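Local coordinates for protein guanine deaminase (Escherichia coli, PDB 6OHB) that catalyses the zinc-dependent hydrolytic deamination of guanine to xanthine and ammonia, a step of purine degradation, at residues A386-Q399 with L419-G432. Sequence-based numbering, arbitrary orientation.
Sequences ADFVVMEPTATPLQ and LGDDRSIYRTYVDG
F388 and Y429 lie side by side across an antiparallel strand pair, their rings in an offset stack with planes 10° apart. F388 CZ sits 3.3 Å from Y429 CG, and Y429 CB lies over one face of the F388 ring in a CH-pi contact. With CG between backbone N and carbonyl carbon (chi1 60°), the phenylalanine ring lies against one face of Y429. V390 is on the same side of the sheet, its CB and CG2 abutting R427 CB while CG1 meets the edge of the Y426 ring. A classic beta bulge puts Y426 and R427 both opposite V390, whose O accepts from Y426 N (2.8 Å) and R427 N (3.0 Å).

On the other side I425 CD1 packs against both M391 SD (3.5 Å) and V389 CG1, with V75 of strand 73-84 touching V389 and M391, while T428 OG1 bonds to L131 O. Beyond the strands, A395 CB presses on R423 O, and T396 CG2 covers one face of the R423 guanidinium, whose edge grips D421 and which also salt-bridges D422 of the second subunit. Q399 lays CG against L419 CB (3.6 Å) and sends NE2 to S424 OG, 3.2 Å away and in the amide plane. With an alanine here, S424 OG would probably lose this donor and a gap would open beside L419.

At the far end D387 OD1 takes D431 N in a nearly straight bond (2.9 Å), while OD2 salt-bridges R201. Backbone bonds thus fix the pairing beside the amidohydrolase barrel, largely apolar and aromatic groups pack across it, Y429 OH bonds to Y69, and charged groups tie it to barrel and dimer partner.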
loop_
_atom_site.group_PDB
_atom_site.type_symbol
_atom_site.label_atom_id
_atom_site.label_comp_id
_atom_site.label_asym_id
_atom_site.label_seq_id
_atom_site.Cartn_x
_atom_site.Cartn_y
_atom_site.Cartn_z
ATOM N N ALA A 386 0.037 -1.346 30.398
ATOM C CA ALA A 386 0.941 -0.419 29.717
ATOM C C ALA A 386 1.552 -1.086 28.481
ATOM O O ALA A 386 2.725 -1.456 28.439
ATOM C CB ALA A 386 2.012 0.079 30.683
ATOM N N ASP A 387 0.717 -1.220 27.455
ATOM C CA ASP A 387 1.136 -1.647 26.123
ATOM C C ASP A 387 1.109 -0.401 25.251
ATOM O O ASP A 387 0.036 0.155 25.007
ATOM C CB ASP A 387 0.195 -2.703 25.542
ATOM C CG ASP A 387 0.146 -3.983 26.354
ATOM O OD1 ASP A 387 1.070 -4.244 27.160
ATOM O OD2 ASP A 387 -0.839 -4.735 26.177
ATOM N N PHE A 388 2.270 0.047 24.781
ATOM C CA PHE A 388 2.259 1.252 23.965
ATOM C C PHE A 388 3.429 1.244 22.992
ATOM O O PHE A 388 4.353 0.434 23.095
ATOM C CB PHE A 388 2.263 2.526 24.824
ATOM C CG PHE A 388 3.457 2.662 25.737
ATOM C CD1 PHE A 388 3.461 2.076 26.992
ATOM C CD2 PHE A 388 4.557 3.420 25.354
ATOM C CE1 PHE A 388 4.550 2.218 27.841
ATOM C CE2 PHE A 388 5.646 3.569 26.198
ATOM C CZ PHE A 388 5.642 2.966 27.444
ATOM N N VAL A 389 3.355 2.153 22.023
ATOM C CA VAL A 389 4.307 2.238 20.924
ATOM C C VAL A 389 4.801 3.674 20.813
ATOM O O VAL A 389 3.997 4.616 20.765
ATOM C CB VAL A 389 3.686 1.785 19.587
ATOM C CG1 VAL A 389 4.748 1.756 18.489
ATOM C CG2 VAL A 389 3.019 0.428 19.740
ATOM N N VAL A 390 6.117 3.840 20.779
ATOM C CA VAL A 390 6.736 5.110 20.426
ATOM C C VAL A 390 6.956 5.103 18.917
ATOM O O VAL A 390 7.693 4.251 18.399
ATOM C CB VAL A 390 8.057 5.313 21.180
ATOM C CG1 VAL A 390 8.608 6.699 20.918
ATOM C CG2 VAL A 390 7.853 5.069 22.676
ATOM N N MET A 391 6.346 6.078 18.234
ATOM C CA MET A 391 6.290 6.215 16.790
ATOM C C MET A 391 7.151 7.384 16.341
ATOM O O MET A 391 7.213 8.421 17.014
ATOM C CB MET A 391 4.863 6.502 16.304
ATOM C CG MET A 391 3.781 5.592 16.820
ATOM S SD MET A 391 3.503 4.218 15.710
ATOM C CE MET A 391 3.109 5.099 14.200
ATOM N N GLU A 392 7.793 7.216 15.188
ATOM C CA GLU A 392 8.572 8.278 14.565
ATOM C C GLU A 392 7.803 8.701 13.323
ATOM O O GLU A 392 7.955 8.097 12.257
ATOM C CB GLU A 392 9.978 7.793 14.207
ATOM C CG GLU A 392 10.971 8.915 13.920
ATOM C CD GLU A 392 12.338 8.392 13.533
ATOM O OE1 GLU A 392 12.581 7.180 13.724
ATOM O OE2 GLU A 392 13.163 9.188 13.031
ATOM N N PRO A 393 6.953 9.726 13.404
ATOM C CA PRO A 393 6.157 10.114 12.231
ATOM C C PRO A 393 6.967 10.786 11.135
ATOM O O PRO A 393 6.438 10.985 10.037
ATOM C CB PRO A 393 5.119 11.077 12.820
ATOM C CG PRO A 393 5.780 11.642 14.023
ATOM C CD PRO A 393 6.660 10.565 14.580
ATOM N N THR A 394 8.213 11.160 11.409
ATOM C CA THR A 394 9.112 11.801 10.457
ATOM C C THR A 394 10.217 10.843 10.015
ATOM O O THR A 394 11.347 11.257 9.745
ATOM C CB THR A 394 9.708 13.074 11.054
ATOM O OG1 THR A 394 10.333 12.768 12.305
ATOM C CG2 THR A 394 8.622 14.129 11.278
ATOM N N ALA A 395 9.903 9.549 9.925
ATOM C CA ALA A 395 10.955 8.542 9.818
ATOM C C ALA A 395 11.634 8.506 8.451
ATOM O O ALA A 395 12.743 7.975 8.346
ATOM C CB ALA A 395 10.373 7.161 10.135
ATOM N N THR A 396 11.036 9.092 7.420
ATOM C CA THR A 396 11.635 9.152 6.095
ATOM C C THR A 396 11.565 10.588 5.605
ATOM O O THR A 396 10.716 11.356 6.065
ATOM C CB THR A 396 10.919 8.239 5.083
ATOM O OG1 THR A 396 9.648 8.808 4.746
ATOM C CG2 THR A 396 10.718 6.839 5.641
ATOM N N PRO A 397 12.480 10.995 4.718
ATOM C CA PRO A 397 12.466 12.393 4.241
ATOM C C PRO A 397 11.106 12.848 3.725
ATOM O O PRO A 397 10.683 13.973 4.020
ATOM C CB PRO A 397 13.531 12.385 3.135
ATOM C CG PRO A 397 14.488 11.314 3.569
ATOM C CD PRO A 397 13.640 10.242 4.202
ATOM N N LEU A 398 10.406 12.002 2.964
ATOM C CA LEU A 398 9.078 12.372 2.479
ATOM C C LEU A 398 8.095 12.523 3.632
ATOM O O LEU A 398 7.260 13.438 3.629
ATOM C CB LEU A 398 8.574 11.337 1.478
ATOM C CG LEU A 398 7.214 11.605 0.825
ATOM C CD1 LEU A 398 7.268 12.856 -0.032
ATOM C CD2 LEU A 398 6.785 10.407 -0.008
ATOM N N GLN A 399 8.164 11.621 4.616
ATOM C CA GLN A 399 7.314 11.754 5.793
ATOM C C GLN A 399 7.616 13.046 6.528
ATOM O O GLN A 399 6.700 13.746 6.964
ATOM C CB GLN A 399 7.499 10.566 6.736
ATOM C CG GLN A 399 6.452 9.485 6.594
ATOM C CD GLN A 399 6.750 8.279 7.469
ATOM O OE1 GLN A 399 7.686 7.524 7.204
ATOM N NE2 GLN A 399 5.954 8.097 8.524
ATOM N N LEU A 419 1.766 7.106 4.751
ATOM C CA LEU A 419 3.181 6.919 4.466
ATOM C C LEU A 419 3.888 6.030 5.470
ATOM O O LEU A 419 5.072 5.729 5.281
ATOM C CB LEU A 419 3.891 8.275 4.421
ATOM C CG LEU A 419 4.049 8.965 3.072
ATOM C CD1 LEU A 419 2.779 8.836 2.242
ATOM C CD2 LEU A 419 4.393 10.423 3.318
ATOM N N GLY A 420 3.204 5.598 6.523
ATOM C CA GLY A 420 3.859 4.897 7.612
ATOM C C GLY A 420 4.013 3.414 7.326
ATOM O O GLY A 420 3.145 2.786 6.726
ATOM N N ASP A 421 5.135 2.867 7.773
ATOM C CA ASP A 421 5.379 1.432 7.755
ATOM C C ASP A 421 6.138 1.093 9.033
ATOM O O ASP A 421 6.134 1.859 10.004
ATOM C CB ASP A 421 6.113 1.028 6.460
ATOM C CG ASP A 421 7.360 1.867 6.192
ATOM O OD1 ASP A 421 8.207 2.010 7.100
ATOM O OD2 ASP A 421 7.499 2.382 5.062
ATOM N N ASP A 422 6.818 -0.055 9.044
ATOM C CA ASP A 422 7.544 -0.478 10.239
ATOM C C ASP A 422 8.641 0.507 10.640
ATOM O O ASP A 422 9.034 0.532 11.812
ATOM C CB ASP A 422 8.111 -1.888 10.053
ATOM C CG ASP A 422 8.856 -2.061 8.744
ATOM O OD1 ASP A 422 8.219 -1.959 7.672
ATOM O OD2 ASP A 422 10.075 -2.323 8.791
ATOM N N ARG A 423 9.158 1.306 9.701
ATOM C CA ARG A 423 10.140 2.326 10.060
ATOM C C ARG A 423 9.559 3.386 10.998
ATOM O O ARG A 423 10.324 4.075 11.685
ATOM C CB ARG A 423 10.681 3.004 8.802
ATOM C CG ARG A 423 11.723 2.194 8.046
ATOM C CD ARG A 423 12.052 2.842 6.707
ATOM N NE ARG A 423 10.948 2.759 5.752
ATOM C CZ ARG A 423 11.020 3.174 4.488
ATOM N NH1 ARG A 423 12.143 3.707 4.024
ATOM N NH2 ARG A 423 9.970 3.056 3.688
ATOM N N SER A 424 8.232 3.552 11.018
ATOM C CA SER A 424 7.591 4.474 11.952
ATOM C C SER A 424 7.613 3.965 13.386
ATOM O O SER A 424 7.407 4.757 14.310
ATOM C CB SER A 424 6.137 4.729 11.547
ATOM O OG SER A 424 6.046 5.517 10.377
ATOM N N ILE A 425 7.875 2.677 13.593
ATOM C CA ILE A 425 7.842 2.073 14.918
ATOM C C ILE A 425 9.240 2.186 15.515
ATOM O O ILE A 425 10.163 1.482 15.099
ATOM C CB ILE A 425 7.382 0.612 14.860
ATOM C CG1 ILE A 425 6.067 0.482 14.083
ATOM C CG2 ILE A 425 7.232 0.041 16.250
ATOM C CD1 ILE A 425 4.936 1.219 14.673
ATOM N N TYR A 426 9.390 3.066 16.507
ATOM C CA TYR A 426 10.682 3.328 17.137
ATOM C C TYR A 426 10.891 2.466 18.378
ATOM O O TYR A 426 11.982 1.915 18.580
ATOM C CB TYR A 426 10.784 4.820 17.487
ATOM C CG TYR A 426 12.106 5.287 18.065
ATOM C CD1 TYR A 426 13.259 5.347 17.281
ATOM C CD2 TYR A 426 12.193 5.705 19.392
ATOM C CE1 TYR A 426 14.471 5.792 17.811
ATOM C CE2 TYR A 426 13.398 6.155 19.933
ATOM C CZ TYR A 426 14.531 6.194 19.141
ATOM O OH TYR A 426 15.723 6.637 19.679
ATOM N N ARG A 427 9.862 2.341 19.215
ATOM C CA ARG A 427 9.955 1.482 20.390
ATOM C C ARG A 427 8.601 0.822 20.615
ATOM O O ARG A 427 7.556 1.408 20.318
ATOM C CB ARG A 427 10.361 2.265 21.663
ATOM C CG ARG A 427 11.740 2.953 21.655
ATOM C CD ARG A 427 12.882 1.980 21.922
ATOM N NE ARG A 427 14.184 2.648 21.994
ATOM C CZ ARG A 427 14.932 2.976 20.939
ATOM N NH1 ARG A 427 14.520 2.707 19.700
ATOM N NH2 ARG A 427 16.102 3.575 21.123
ATOM N N THR A 428 8.622 -0.396 21.152
ATOM C CA THR A 428 7.397 -1.075 21.559
ATOM C C THR A 428 7.551 -1.573 22.990
ATOM O O THR A 428 8.498 -2.315 23.301
ATOM C CB THR A 428 7.039 -2.238 20.619
ATOM O OG1 THR A 428 6.867 -1.738 19.287
ATOM C CG2 THR A 428 5.740 -2.907 21.061
ATOM N N TYR A 429 6.594 -1.182 23.838
ATOM C CA TYR A 429 6.508 -1.580 25.235
ATOM C C TYR A 429 5.322 -2.520 25.412
ATOM O O TYR A 429 4.200 -2.203 24.991
ATOM C CB TYR A 429 6.328 -0.360 26.149
ATOM C CG TYR A 429 7.576 0.465 26.399
ATOM C CD1 TYR A 429 8.078 1.325 25.422
ATOM C CD2 TYR A 429 8.244 0.400 27.622
ATOM C CE1 TYR A 429 9.221 2.091 25.653
ATOM C CE2 TYR A 429 9.386 1.159 27.860
ATOM C CZ TYR A 429 9.868 2.004 26.874
ATOM O OH TYR A 429 10.999 2.758 27.113
ATOM N N VAL A 430 5.565 -3.658 26.057
ATOM C CA VAL A 430 4.517 -4.613 26.398
ATOM C C VAL A 430 4.619 -4.914 27.888
ATOM O O VAL A 430 5.714 -5.186 28.396
ATOM C CB VAL A 430 4.631 -5.905 25.566
ATOM C CG1 VAL A 430 3.834 -7.029 26.200
ATOM C CG2 VAL A 430 4.160 -5.653 24.135
ATOM N N ASP A 431 3.479 -4.859 28.583
ATOM C CA ASP A 431 3.433 -5.084 30.032
ATOM C C ASP A 431 4.372 -4.120 30.766
ATOM O O ASP A 431 5.083 -4.500 31.698
ATOM C CB ASP A 431 3.748 -6.545 30.373
ATOM C CG ASP A 431 3.461 -6.883 31.828
ATOM O OD1 ASP A 431 2.362 -6.539 32.315
ATOM O OD2 ASP A 431 4.336 -7.494 32.480
ATOM N N GLY A 432 4.424 -2.876 30.293
ATOM C CA GLY A 432 5.273 -1.878 30.907
ATOM C C GLY A 432 6.749 -2.085 30.669
ATOM O O GLY A 432 7.568 -1.421 31.309
#